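Local atomic coordinates of putative enoyl-CoA hydratase/isomerase (Bordetella parapertussis, PDB entry 3ISA), a protein that probably acts on acyl-CoA thioesters as a hexameric enzyme of the crotonase superfamily, its exact substrate being unknown. Residues V51-F56 / A192-A197; P98-A103 / C120-C125; G130-G135 / A163-A168; R148-A153 / I174-D179. One frame throughout, in Å; residues are numbered along the deposited sequence. Where two conformers were deposited one is given.

In the fold
Followed from the N terminus, the chain first lays down 51-56, the start of a sheet strand, and reaches its partner helix end at 192-197 only after 135 residues, so contact 1 closes the widest loop and the other three nest inside it. Contact 2 (98-103 / 120-125) closes early, joining neighbouring parallel strands of the same sheet. Contacts 3 and 4 come after it and cross: 130-135, 148-153, 163-168 and 174-179 alternate. Contact 3 pairs two strands of the small second sheet, and contact 4 sets a helix end on the loop leading back to the main sheet. Arg123 of contact 2 bonds through its backbone to Arg178 of contact 4, where Phe176 meets Phe166 of contact 3.

Contact 1 of 4, residues V51-F56 / A192-A197; sequences VPLLVF and AAAEAA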
loop_
_atom_site.group_PDB
_atom_site.type_symbol
_atom_site.label_atom_id
_atom_site.label_comp_id
_atom_site.label_asym_id
_atom_site.label_seq_id
_atom_site.Cartn_x
_atom_site.Cartn_y
_atom_site.Cartn_z
ATOM N N VAL D 51 2.225 29.912 -9.988
ATOM C CA VAL D 51 2.176 30.937 -8.956
ATOM C C VAL D 51 2.762 30.384 -7.644
ATOM O O VAL D 51 2.348 29.317 -7.163
ATOM C CB VAL D 51 0.727 31.460 -8.748
ATOM C CG1 VAL D 51 0.694 32.562 -7.690
ATOM C CG2 VAL D 51 0.131 31.963 -10.087
ATOM N N PRO D 52 3.757 31.079 -7.082
ATOM C CA PRO D 52 4.431 30.553 -5.876
ATOM C C PRO D 52 3.523 30.412 -4.656
ATOM O O PRO D 52 3.583 29.385 -3.943
ATOM C CB PRO D 52 5.539 31.578 -5.618
ATOM C CG PRO D 52 5.774 32.241 -6.964
ATOM C CD PRO D 52 4.380 32.336 -7.549
ATOM N N LEU D 53 2.672 31.414 -4.433
ATOM C CA LEU D 53 1.810 31.445 -3.255
ATOM C C LEU D 53 0.347 31.714 -3.624
ATOM O O LEU D 53 0.038 32.682 -4.345
ATOM C CB LEU D 53 2.283 32.532 -2.281
ATOM C CG LEU D 53 1.375 32.785 -1.071
ATOM C CD1 LEU D 53 1.444 31.617 -0.064
ATOM C CD2 LEU D 53 1.740 34.102 -0.378
ATOM N N LEU D 54 -0.545 30.862 -3.137
ATOM C CA LEU D 54 -1.984 31.127 -3.200
ATOM C C LEU D 54 -2.468 31.529 -1.829
ATOM O O LEU D 54 -2.278 30.789 -0.841
ATOM C CB LEU D 54 -2.762 29.878 -3.648
ATOM C CG LEU D 54 -2.210 29.129 -4.860
ATOM C CD1 LEU D 54 -3.129 27.962 -5.267
ATOM C CD2 LEU D 54 -1.960 30.082 -6.029
ATOM N N VAL D 55 -3.104 32.694 -1.767
ATOM C CA VAL D 55 -3.695 33.192 -0.524
ATOM C C VAL D 55 -5.230 33.091 -0.588
ATOM O O VAL D 55 -5.856 33.481 -1.588
ATOM C CB VAL D 55 -3.266 34.661 -0.225
ATOM C CG1 VAL D 55 -3.927 35.176 1.062
ATOM C CG2 VAL D 55 -1.745 34.779 -0.157
ATOM N N PHE D 56 -5.830 32.534 0.465
ATOM C CA PHE D 56 -7.284 32.448 0.580
ATOM C C PHE D 56 -7.833 33.273 1.748
ATOM O O PHE D 56 -7.414 33.110 2.894
ATOM C CB PHE D 56 -7.724 30.992 0.722
ATOM C CG PHE D 56 -7.404 30.154 -0.487
ATOM C CD1 PHE D 56 -8.356 29.999 -1.500
ATOM C CD2 PHE D 56 -6.158 29.532 -0.620
ATOM C CE1 PHE D 56 -8.075 29.243 -2.620
ATOM C CE2 PHE D 56 -5.860 28.755 -1.758
ATOM C CZ PHE D 56 -6.830 28.616 -2.753
ATOM N N ALA D 192 5.686 37.308 4.278
ATOM C CA ALA D 192 6.548 36.235 4.783
ATOM C C ALA D 192 6.310 34.929 4.013
ATOM O O ALA D 192 7.266 34.223 3.658
ATOM C CB ALA D 192 6.336 36.022 6.285
ATOM N N ALA D 193 5.034 34.621 3.784
ATOM C CA ALA D 193 4.634 33.457 2.979
ATOM C C ALA D 193 5.161 33.552 1.552
ATOM O O ALA D 193 5.667 32.568 1.018
ATOM C CB ALA D 193 3.121 33.273 3.000
ATOM N N ALA D 194 5.080 34.743 0.957
ATOM C CA ALA D 194 5.594 34.970 -0.400
ATOM C C ALA D 194 7.107 34.715 -0.493
ATOM O O ALA D 194 7.570 34.050 -1.415
ATOM C CB ALA D 194 5.233 36.386 -0.877
ATOM N N GLU D 195 7.851 35.200 0.498
ATOM C CA GLU D 195 9.291 34.964 0.614
ATOM C C GLU D 195 9.637 33.469 0.750
ATOM O O GLU D 195 10.532 32.968 0.061
ATOM C CB GLU D 195 9.839 35.744 1.810
ATOM C CG GLU D 195 11.355 35.924 1.785
ATOM C CD GLU D 195 11.885 36.638 3.026
ATOM O OE1 GLU D 195 11.209 37.571 3.523
ATOM O OE2 GLU D 195 12.983 36.267 3.498
ATOM N N ALA D 196 8.906 32.765 1.615
ATOM C CA ALA D 196 9.094 31.308 1.801
ATOM C C ALA D 196 8.768 30.534 0.518
ATOM O O ALA D 196 9.509 29.632 0.134
ATOM C CB ALA D 196 8.231 30.804 2.952
ATOM N N ALA D 197 7.676 30.916 -0.153
ATOM C CA ALA D 197 7.228 30.237 -1.373
ATOM C C ALA D 197 8.267 30.336 -2.473
ATOM O O ALA D 197 8.595 29.339 -3.113
ATOM C CB ALA D 197 5.893 30.810 -1.852
#
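Leu53 and Pro52, where a strand of the main sheet begins, meet three alanines in the last turns of helix 186-197, and every contact across the interface is apolar or van der Waals. The apolar group is led by Leu53. Its CG stands anti to the backbone N (chi1 173°), which lets both methyls meet the helix. CD2 touches Ala193 CB at 3.7 Å and lies equally near the backbone N of Ala194, while CD1 reaches the same Ala193 methyl at 3.9 Å; one alanine is thus met by both branches of the fork. Nearer the strand's start, Leu53 CB lies 4.0 Å from Ala197 CB, and that methyl also faces Pro52 CB at 3.9 Å.

A second kind of contact involves the backbone: the Pro52 carbonyl O sits 3.4 Å from Ala197 CB. No hydrogen bond passes between the segments; the helix spends its own amides internally, as in Ala197 N to Ala193 O at 2.9 Å, and Pro52 and Leu53 bond instead to Leu100 and Trp18 of the neighbouring strands. The short segments run nearly antiparallel, at 152°, with their axes 8.8 Å apart. Leu100 and Leu102 touch the same helix. With only alanine methyls and a little backbone on the helix side, the chemistry implies a close, nondirectional seat of helix on sheet, held by apolar burial rather than by polar bonds.

Contact 2 of 4, residues P98-A103 / C120-C125; sequences PSLTLA and CKWRYC
Trp122, Ala103 and Thr101 have the most surface buried where two neighbouring parallel strands of the main sheet lie edge to edge. Trp122 pairs with Leu102. Its N-H points almost straight at Thr101 O (2.9 Å, 177°) in the carbonyl plane, and its own O accepts from Ala103 N at 2.9 Å. Its CG lies anti to the carbonyl carbon (chi1 -73°), which sets the indole beside Leu100: CD2 of that leucine stands over one ring face, offset toward the rim, while CD1 lies 3.8 Å from Trp122 CD1. The guanidinium of Arg178 makes a cation-pi contact with the indole. Leu102 CD1 touches Trp122 CB and reaches the edge of the Tyr124 ring, in its plane, at CD2.

Ala103 pairs with Arg123, and its O takes the N-H of Tyr124. On the side of the sheet away from Trp122, its methyl lies 3.7 Å from Cys120 CB and equally near the sulfur.

Thr101 works through its hydroxyl, which chi1 (56°) places between the backbone N and the carbonyl carbon. OG1 accepts from Lys121 N at 2.9 Å and shares a water with Lys121 NZ, which also bonds to Ala95 O. In one of its two conformers, Arg123 bonds through NH2 to Cys120 O and pairs through NH1 with Asp154 of a neighbouring subunit. The chemistry implies an entry to strand 122-125 held by the Thr101 hydroxyl together with its backbone O, followed by regular parallel pairing in a largely apolar setting.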
loop_
_atom_site.group_PDB
_atom_site.type_symbol
_atom_site.label_atom_id
_atom_site.label_comp_id
_atom_site.label_asym_id
_atom_site.label_seq_id
_atom_site.Cartn_x
_atom_site.Cartn_y
_atom_site.Cartn_z
ATOM N N PRO D 98 1.143 22.523 -6.006
ATOM C CA PRO D 98 2.578 22.838 -6.101
ATOM C C PRO D 98 2.904 24.223 -5.533
ATOM O O PRO D 98 4.069 24.500 -5.232
ATOM C CB PRO D 98 2.845 22.817 -7.613
ATOM C CG PRO D 98 1.673 22.063 -8.211
ATOM C CD PRO D 98 0.514 22.414 -7.335
ATOM N N SER D 99 1.907 25.103 -5.441
ATOM C CA SER D 99 2.100 26.407 -4.785
ATOM C C SER D 99 2.085 26.217 -3.278
ATOM O O SER D 99 1.396 25.335 -2.773
ATOM C CB SER D 99 0.967 27.368 -5.125
ATOM O OG SER D 99 0.771 27.513 -6.524
ATOM N N LEU D 100 2.814 27.061 -2.549
ATOM C CA LEU D 100 2.548 27.213 -1.113
ATOM C C LEU D 100 1.133 27.806 -0.997
ATOM O O LEU D 100 0.712 28.603 -1.848
ATOM C CB LEU D 100 3.556 28.154 -0.458
ATOM C CG LEU D 100 3.383 28.433 1.045
ATOM C CD1 LEU D 100 3.435 27.093 1.848
ATOM C CD2 LEU D 100 4.432 29.404 1.539
ATOM N N THR D 101 0.394 27.408 0.033
ATOM C CA THR D 101 -0.966 27.930 0.234
ATOM C C THR D 101 -1.104 28.499 1.639
ATOM O O THR D 101 -0.583 27.921 2.605
ATOM C CB THR D 101 -2.013 26.837 -0.005
ATOM O OG1 THR D 101 -1.725 25.717 0.853
ATOM C CG2 THR D 101 -1.959 26.380 -1.498
ATOM N N LEU D 102 -1.801 29.632 1.731
ATOM C CA LEU D 102 -2.002 30.354 2.976
ATOM C C LEU D 102 -3.478 30.713 3.125
ATOM O O LEU D 102 -4.088 31.300 2.222
ATOM C CB LEU D 102 -1.127 31.627 3.006
ATOM C CG LEU D 102 -1.390 32.719 4.071
ATOM C CD1 LEU D 102 -1.116 32.186 5.451
ATOM C CD2 LEU D 102 -0.525 33.948 3.836
ATOM N N ALA D 103 -4.053 30.394 4.273
ATOM C CA ALA D 103 -5.436 30.759 4.528
ATOM C C ALA D 103 -5.505 31.661 5.755
ATOM O O ALA D 103 -4.756 31.474 6.709
ATOM C CB ALA D 103 -6.289 29.538 4.713
ATOM N N CYS D 120 -5.165 24.333 3.159
ATOM C CA CYS D 120 -4.030 25.247 3.032
ATOM C C CYS D 120 -2.941 24.926 4.043
ATOM O O CYS D 120 -3.256 24.522 5.154
ATOM C CB CYS D 120 -4.488 26.686 3.216
ATOM S SG CYS D 120 -5.576 27.212 1.887
ATOM N N LYS D 121 -1.679 25.117 3.648
ATOM C CA LYS D 121 -0.531 24.680 4.440
ATOM C C LYS D 121 -0.221 25.624 5.601
ATOM O O LYS D 121 0.060 25.156 6.707
ATOM C CB LYS D 121 0.697 24.510 3.554
ATOM C CG LYS D 121 0.564 23.421 2.451
ATOM C CD LYS D 121 0.479 22.002 3.058
ATOM C CE LYS D 121 -0.137 20.965 2.084
ATOM N NZ LYS D 121 -1.640 21.101 1.919
ATOM N N TRP D 122 -0.243 26.933 5.343
ATOM C CA TRP D 122 -0.070 27.947 6.404
ATOM C C TRP D 122 -1.459 28.449 6.791
ATOM O O TRP D 122 -2.215 28.936 5.943
ATOM C CB TRP D 122 0.828 29.100 5.924
ATOM C CG TRP D 122 2.310 28.800 5.791
ATOM C CD1 TRP D 122 2.898 27.584 5.546
ATOM C CD2 TRP D 122 3.381 29.746 5.883
ATOM N NE1 TRP D 122 4.269 27.723 5.485
ATOM C CE2 TRP D 122 4.589 29.039 5.683
ATOM C CE3 TRP D 122 3.438 31.128 6.116
ATOM C CZ2 TRP D 122 5.838 29.669 5.717
ATOM C CZ3 TRP D 122 4.686 31.751 6.154
ATOM C CH2 TRP D 122 5.860 31.022 5.939
ATOM N N ARG D 123 -1.825 28.296 8.060
ATOM C CA ARG D 123 -3.175 28.624 8.489
ATOM C C ARG D 123 -3.140 29.547 9.699
ATOM O O ARG D 123 -2.534 29.213 10.718
ATOM C CB ARG D 123 -3.963 27.348 8.818
ATOM C CG ARG D 123 -4.000 26.320 7.699
ATOM C CD ARG D 123 -4.675 25.021 8.138
ATOM N NE ARG D 123 -3.919 24.302 9.165
ATOM C CZ ARG D 123 -2.854 23.530 8.932
ATOM N NH1 ARG D 123 -2.233 22.923 9.946
ATOM N NH2 ARG D 123 -2.400 23.358 7.692
ATOM N N TYR D 124 -3.787 30.704 9.564
ATOM C CA TYR D 124 -3.851 31.695 10.642
ATOM C C TYR D 124 -5.297 32.115 10.833
ATOM O O TYR D 124 -6.088 32.097 9.886
ATOM C CB TYR D 124 -3.007 32.933 10.302
ATOM C CG TYR D 124 -1.513 32.701 10.277
ATOM C CD1 TYR D 124 -0.740 32.874 11.431
ATOM C CD2 TYR D 124 -0.864 32.338 9.098
ATOM C CE1 TYR D 124 0.636 32.672 11.410
ATOM C CE2 TYR D 124 0.507 32.128 9.067
ATOM C CZ TYR D 124 1.251 32.301 10.225
ATOM O OH TYR D 124 2.607 32.095 10.199
ATOM N N CYS D 125 -5.652 32.504 12.055
ATOM C CA CYS D 125 -6.971 33.080 12.270
ATOM C C CYS D 125 -6.931 34.218 13.291
ATOM O O CYS D 125 -5.949 34.362 14.013
ATOM C CB CYS D 125 -7.988 32.010 12.677
ATOM S SG CYS D 125 -7.750 31.306 14.323
HETATM O O HOH W 1 -1.769 23.312 -0.089
#

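Contact 3 of 4, residues G130-G135 / A163-A168; sequences GFRMPG and ARAFDA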
loop_
_atom_site.group_PDB
_atom_site.type_symbol
_atom_site.label_atom_id
_atom_site.label_comp_id
_atom_site.label_asym_id
_atom_site.label_seq_id
_atom_site.Cartn_x
_atom_site.Cartn_y
_atom_site.Cartn_z
ATOM N N GLY D 130 -13.978 31.210 14.907
ATOM C CA GLY D 130 -14.582 29.957 15.345
ATOM C C GLY D 130 -14.773 29.023 14.162
ATOM O O GLY D 130 -14.876 29.471 13.007
ATOM N N PHE D 131 -14.797 27.723 14.445
ATOM C CA PHE D 131 -14.836 26.709 13.403
ATOM C C PHE D 131 -15.780 25.602 13.835
ATOM O O PHE D 131 -15.780 25.206 15.002
ATOM C CB PHE D 131 -13.443 26.072 13.178
ATOM C CG PHE D 131 -12.323 27.055 12.925
ATOM C CD1 PHE D 131 -12.011 27.470 11.623
ATOM C CD2 PHE D 131 -11.550 27.546 13.991
ATOM C CE1 PHE D 131 -10.951 28.367 11.390
ATOM C CE2 PHE D 131 -10.508 28.445 13.771
ATOM C CZ PHE D 131 -10.204 28.865 12.468
ATOM N N ARG D 132 -16.552 25.079 12.894
ATOM C CA ARG D 132 -17.351 23.874 13.125
ATOM C C ARG D 132 -17.507 23.075 11.831
ATOM O O ARG D 132 -17.791 23.651 10.782
ATOM C CB ARG D 132 -18.732 24.266 13.668
ATOM C CG ARG D 132 -19.524 23.093 14.242
ATOM C CD ARG D 132 -20.950 23.477 14.689
ATOM N NE ARG D 132 -21.631 22.324 15.276
ATOM C CZ ARG D 132 -22.936 22.056 15.183
ATOM N NH1 ARG D 132 -23.759 22.846 14.501
ATOM N NH2 ARG D 132 -23.421 20.967 15.768
ATOM N N MET D 133 -17.319 21.755 11.893
ATOM C CA MET D 133 -17.606 20.873 10.754
ATOM C C MET D 133 -18.702 19.901 11.197
ATOM O O MET D 133 -18.395 18.851 11.774
ATOM C CB MET D 133 -16.348 20.098 10.303
ATOM C CG MET D 133 -15.237 20.926 9.566
ATOM S SD MET D 133 -13.591 20.152 9.567
ATOM C CE MET D 133 -13.086 20.543 11.240
ATOM N N PRO D 134 -19.983 20.269 10.981
ATOM C CA PRO D 134 -21.142 19.518 11.486
ATOM C C PRO D 134 -21.755 18.488 10.532
ATOM O O PRO D 134 -22.759 17.874 10.883
ATOM C CB PRO D 134 -22.165 20.625 11.753
ATOM C CG PRO D 134 -21.866 21.649 10.694
ATOM C CD PRO D 134 -20.411 21.493 10.277
ATOM N N GLY D 135 -21.151 18.288 9.357
ATOM C CA GLY D 135 -21.760 17.503 8.276
ATOM C C GLY D 135 -22.075 16.046 8.567
ATOM O O GLY D 135 -23.019 15.478 7.983
ATOM N N ALA D 163 -19.593 16.461 16.205
ATOM C CA ALA D 163 -19.811 17.551 15.243
ATOM C C ALA D 163 -19.858 18.907 15.918
ATOM O O ALA D 163 -20.791 19.670 15.702
ATOM C CB ALA D 163 -21.086 17.301 14.441
ATOM N N ARG D 164 -18.855 19.184 16.751
ATOM C CA ARG D 164 -18.869 20.331 17.653
ATOM C C ARG D 164 -18.001 21.505 17.191
ATOM O O ARG D 164 -17.044 21.326 16.438
ATOM C CB ARG D 164 -18.450 19.903 19.073
ATOM C CG ARG D 164 -17.031 19.343 19.202
ATOM C CD ARG D 164 -16.622 19.298 20.662
ATOM N NE ARG D 164 -15.284 18.745 20.881
ATOM C CZ ARG D 164 -14.159 19.459 20.939
ATOM N NH1 ARG D 164 -14.169 20.779 20.762
ATOM N NH2 ARG D 164 -13.008 18.841 21.164
ATOM N N ALA D 165 -18.333 22.700 17.670
ATOM C CA ALA D 165 -17.524 23.875 17.405
ATOM C C ALA D 165 -16.209 23.874 18.197
ATOM O O ALA D 165 -16.113 23.238 19.249
ATOM C CB ALA D 165 -18.319 25.138 17.682
ATOM N N PHE D 166 -15.197 24.564 17.662
ATOM C CA PHE D 166 -13.965 24.896 18.388
ATOM C C PHE D 166 -13.459 26.296 18.044
ATOM O O PHE D 166 -13.619 26.772 16.912
ATOM C CB PHE D 166 -12.862 23.836 18.213
ATOM C CG PHE D 166 -12.416 23.613 16.780
ATOM C CD1 PHE D 166 -11.203 24.142 16.322
ATOM C CD2 PHE D 166 -13.175 22.832 15.911
ATOM C CE1 PHE D 166 -10.772 23.926 15.006
ATOM C CE2 PHE D 166 -12.756 22.612 14.591
ATOM C CZ PHE D 166 -11.547 23.156 14.147
ATOM N N ASP D 167 -12.863 26.955 19.036
ATOM C CA ASP D 167 -12.419 28.337 18.900
ATOM C C ASP D 167 -10.945 28.453 18.534
ATOM O O ASP D 167 -10.235 27.445 18.443
ATOM C CB ASP D 167 -12.754 29.152 20.171
ATOM C CG ASP D 167 -11.805 28.869 21.358
ATOM O OD1 ASP D 167 -11.081 27.849 21.379
ATOM O OD2 ASP D 167 -11.795 29.691 22.302
ATOM N N ALA D 168 -10.499 29.694 18.342
ATOM C CA ALA D 168 -9.116 30.008 17.988
ATOM C C ALA D 168 -8.062 29.417 18.938
ATOM O O ALA D 168 -7.049 28.882 18.471
ATOM C CB ALA D 168 -8.944 31.505 17.864
HETATM O O HOH W 2 -16.827 20.029 14.100
#
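Phe131 and Phe166 face each other across two antiparallel strands as a hydrogen-bonded pair, their rings nearly parallel (25°) but slid so far that they barely overlap, with centroids 5.4 Å apart. What covers the Phe166 ring is the Phe131 methylene: CB lies over the face, 3.8 Å from the centroid, a CH-pi contact. The Phe166 chi1 of 60° sets CG between its backbone N and carbonyl carbon, which brings one ring face against the Phe131 CB. Met133 CE meets the ring edge, 4.0 Å from Phe166 CE2. Alongside, the backbones exchange two bonds, Phe166 N to Phe131 O (2.8 Å) and Phe131 N to Phe166 O.

The extended Arg132 side chain runs past Ala165 and Arg164 to the turn at Ala163, one face of its guanidinium covered by Pro134 CB. NE donates to Ala163 O at 2.8 Å, tilted 25° from the guanidinium plane, and NH2 adds a weak bond to the same oxygen. Ala163 is the C-prime residue of a Schellman motif ending helix 153-161. A water links Met133 N with Arg164 O.

This is an antiparallel pairing in the small second sheet, completed by strand 108-110 beside 130-132, in a crotonase-like fold.

Contact 4 of 4, residues R148-A153 / I174-D179; sequences RDIVGA and IGFVRD
Two helix ends meet here within the crotonase-like fold: the C-terminal turn of helix 144-151, and the Schellman motif at Gly175 that ends helix 168-173 and starts the loop back to the main sheet. Gly175, with phi of 82°, turns the chain so that its carbonyl O faces Ile150, whose CG2 lies 3.5 Å away. The same methyl stands anti to the Ile150 backbone N, and from there it comes to the edge of the Phe176 ring, near its plane, 4.0 Å from CD1. Val151 fills the neighbouring place. Its CG1 touches Ile174 CD1 at 3.7 Å, the two side chains lying side by side and pointing the same way, and it also approaches Phe176 CB at 4.1 Å.

Around the contact, Phe147 and Phe131 meet the Phe176 ring edge-to-face, and the backbone of Arg178 bonds to that of Arg123, tying the loop to strand 122-125.

No direct hydrogen bond joins the segments; instead two waters lie between the carbonyl oxygens and can bridge them, though each has further acceptors in reach. Such bridging suits the last turn of a helix, where carbonyls lack the next turn's amides. One water lies 3.0 Å from Ile150 O and 3.1 Å from Ile174 O. The second lies 2.7 Å from Val151 O and 2.8 Å from Ile174 O, so that the Ile174 carbonyl oxygen is met by both.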
loop_
_atom_site.group_PDB
_atom_site.type_symbol
_atom_site.label_atom_id
_atom_site.label_comp_id
_atom_site.label_asym_id
_atom_site.label_seq_id
_atom_site.Cartn_x
_atom_site.Cartn_y
_atom_site.Cartn_z
ATOM N N ARG D 148 -7.921 14.818 10.229
ATOM C CA ARG D 148 -7.185 13.835 11.023
ATOM C C ARG D 148 -5.653 13.981 10.918
ATOM O O ARG D 148 -4.960 13.996 11.937
ATOM C CB ARG D 148 -7.610 12.417 10.632
ATOM C CG ARG D 148 -6.837 11.313 11.362
ATOM C CD ARG D 148 -6.875 10.057 10.533
ATOM N NE ARG D 148 -6.121 10.197 9.289
ATOM C CZ ARG D 148 -6.158 9.303 8.305
ATOM N NH1 ARG D 148 -6.916 8.210 8.426
ATOM N NH2 ARG D 148 -5.436 9.492 7.206
ATOM N N ASP D 149 -5.151 14.132 9.693
ATOM C CA ASP D 149 -3.719 14.256 9.405
ATOM C C ASP D 149 -3.085 15.460 10.092
ATOM O O ASP D 149 -1.911 15.412 10.462
ATOM C CB ASP D 149 -3.480 14.326 7.900
ATOM C CG ASP D 149 -3.686 12.983 7.206
ATOM O OD1 ASP D 149 -3.911 11.952 7.874
ATOM O OD2 ASP D 149 -3.593 12.945 5.973
ATOM N N ILE D 150 -3.881 16.513 10.270
ATOM C CA ILE D 150 -3.431 17.736 10.929
ATOM C C ILE D 150 -3.416 17.586 12.463
ATOM O O ILE D 150 -2.379 17.807 13.092
ATOM C CB ILE D 150 -4.305 18.937 10.525
ATOM C CG1 ILE D 150 -4.140 19.257 9.031
ATOM C CG2 ILE D 150 -4.019 20.188 11.417
ATOM C CD1 ILE D 150 -5.278 20.157 8.464
ATOM N N VAL D 151 -4.560 17.216 13.044
ATOM C CA VAL D 151 -4.756 17.272 14.493
ATOM C C VAL D 151 -4.588 15.924 15.219
ATOM O O VAL D 151 -4.595 15.887 16.447
ATOM C CB VAL D 151 -6.148 17.880 14.864
ATOM C CG1 VAL D 151 -6.332 19.295 14.278
ATOM C CG2 VAL D 151 -7.280 16.937 14.417
ATOM N N GLY D 152 -4.443 14.826 14.472
ATOM C CA GLY D 152 -4.338 13.500 15.070
ATOM C C GLY D 152 -5.718 12.862 15.195
ATOM O O GLY D 152 -6.723 13.569 15.346
ATOM N N ALA D 153 -5.767 11.530 15.102
ATOM C CA ALA D 153 -7.040 10.771 15.133
ATOM C C ALA D 153 -7.867 10.972 16.397
ATOM O O ALA D 153 -9.096 11.007 16.333
ATOM C CB ALA D 153 -6.790 9.285 14.889
ATOM N N ILE D 174 -4.322 22.412 19.185
ATOM C CA ILE D 174 -4.317 21.163 18.429
ATOM C C ILE D 174 -3.514 21.227 17.115
ATOM O O ILE D 174 -3.414 20.225 16.395
ATOM C CB ILE D 174 -5.765 20.655 18.196
ATOM C CG1 ILE D 174 -6.514 21.578 17.225
ATOM C CG2 ILE D 174 -6.503 20.546 19.538
ATOM C CD1 ILE D 174 -7.982 21.212 17.007
ATOM N N GLY D 175 -2.940 22.396 16.813
ATOM C CA GLY D 175 -2.109 22.576 15.619
ATOM C C GLY D 175 -2.901 22.818 14.339
ATOM O O GLY D 175 -2.351 22.720 13.235
ATOM N N PHE D 176 -4.182 23.152 14.488
ATOM C CA PHE D 176 -5.025 23.497 13.345
ATOM C C PHE D 176 -4.654 24.875 12.765
ATOM O O PHE D 176 -4.803 25.106 11.567
ATOM C CB PHE D 176 -6.520 23.391 13.696
ATOM C CG PHE D 176 -7.436 23.457 12.490
ATOM C CD1 PHE D 176 -7.327 22.522 11.459
ATOM C CD2 PHE D 176 -8.398 24.447 12.387
ATOM C CE1 PHE D 176 -8.168 22.591 10.336
ATOM C CE2 PHE D 176 -9.241 24.531 11.267
ATOM C CZ PHE D 176 -9.124 23.599 10.239
ATOM N N VAL D 177 -4.182 25.792 13.613
ATOM C CA VAL D 177 -3.631 27.070 13.123
ATOM C C VAL D 177 -2.184 27.229 13.589
ATOM O O VAL D 177 -1.808 26.707 14.648
ATOM C CB VAL D 177 -4.504 28.323 13.492
ATOM C CG1 VAL D 177 -5.890 28.237 12.846
ATOM C CG2 VAL D 177 -4.638 28.510 14.993
ATOM N N ARG D 178 -1.372 27.906 12.776
ATOM C CA ARG D 178 0.021 28.218 13.120
ATOM C C ARG D 178 0.036 29.145 14.313
ATOM O O ARG D 178 0.807 28.962 15.255
ATOM C CB ARG D 178 0.714 28.938 11.967
ATOM C CG ARG D 178 1.456 28.041 11.041
ATOM C CD ARG D 178 1.795 28.760 9.742
ATOM N NE ARG D 178 3.118 29.391 9.756
ATOM C CZ ARG D 178 4.252 28.780 9.411
ATOM N NH1 ARG D 178 5.404 29.442 9.447
ATOM N NH2 ARG D 178 4.237 27.507 9.032
ATOM N N ASP D 179 -0.837 30.142 14.250
ATOM C CA ASP D 179 -0.951 31.143 15.282
ATOM C C ASP D 179 -2.215 31.934 15.062
ATOM O O ASP D 179 -2.860 31.841 14.007
ATOM C CB ASP D 179 0.260 32.086 15.275
ATOM C CG ASP D 179 0.706 32.461 16.681
ATOM O OD1 ASP D 179 -0.134 32.948 17.477
ATOM O OD2 ASP D 179 1.899 32.251 16.990
HETATM O O HOH W 3 -1.051 18.327 15.698
HETATM O O HOH W 4 -3.517 17.831 17.907
#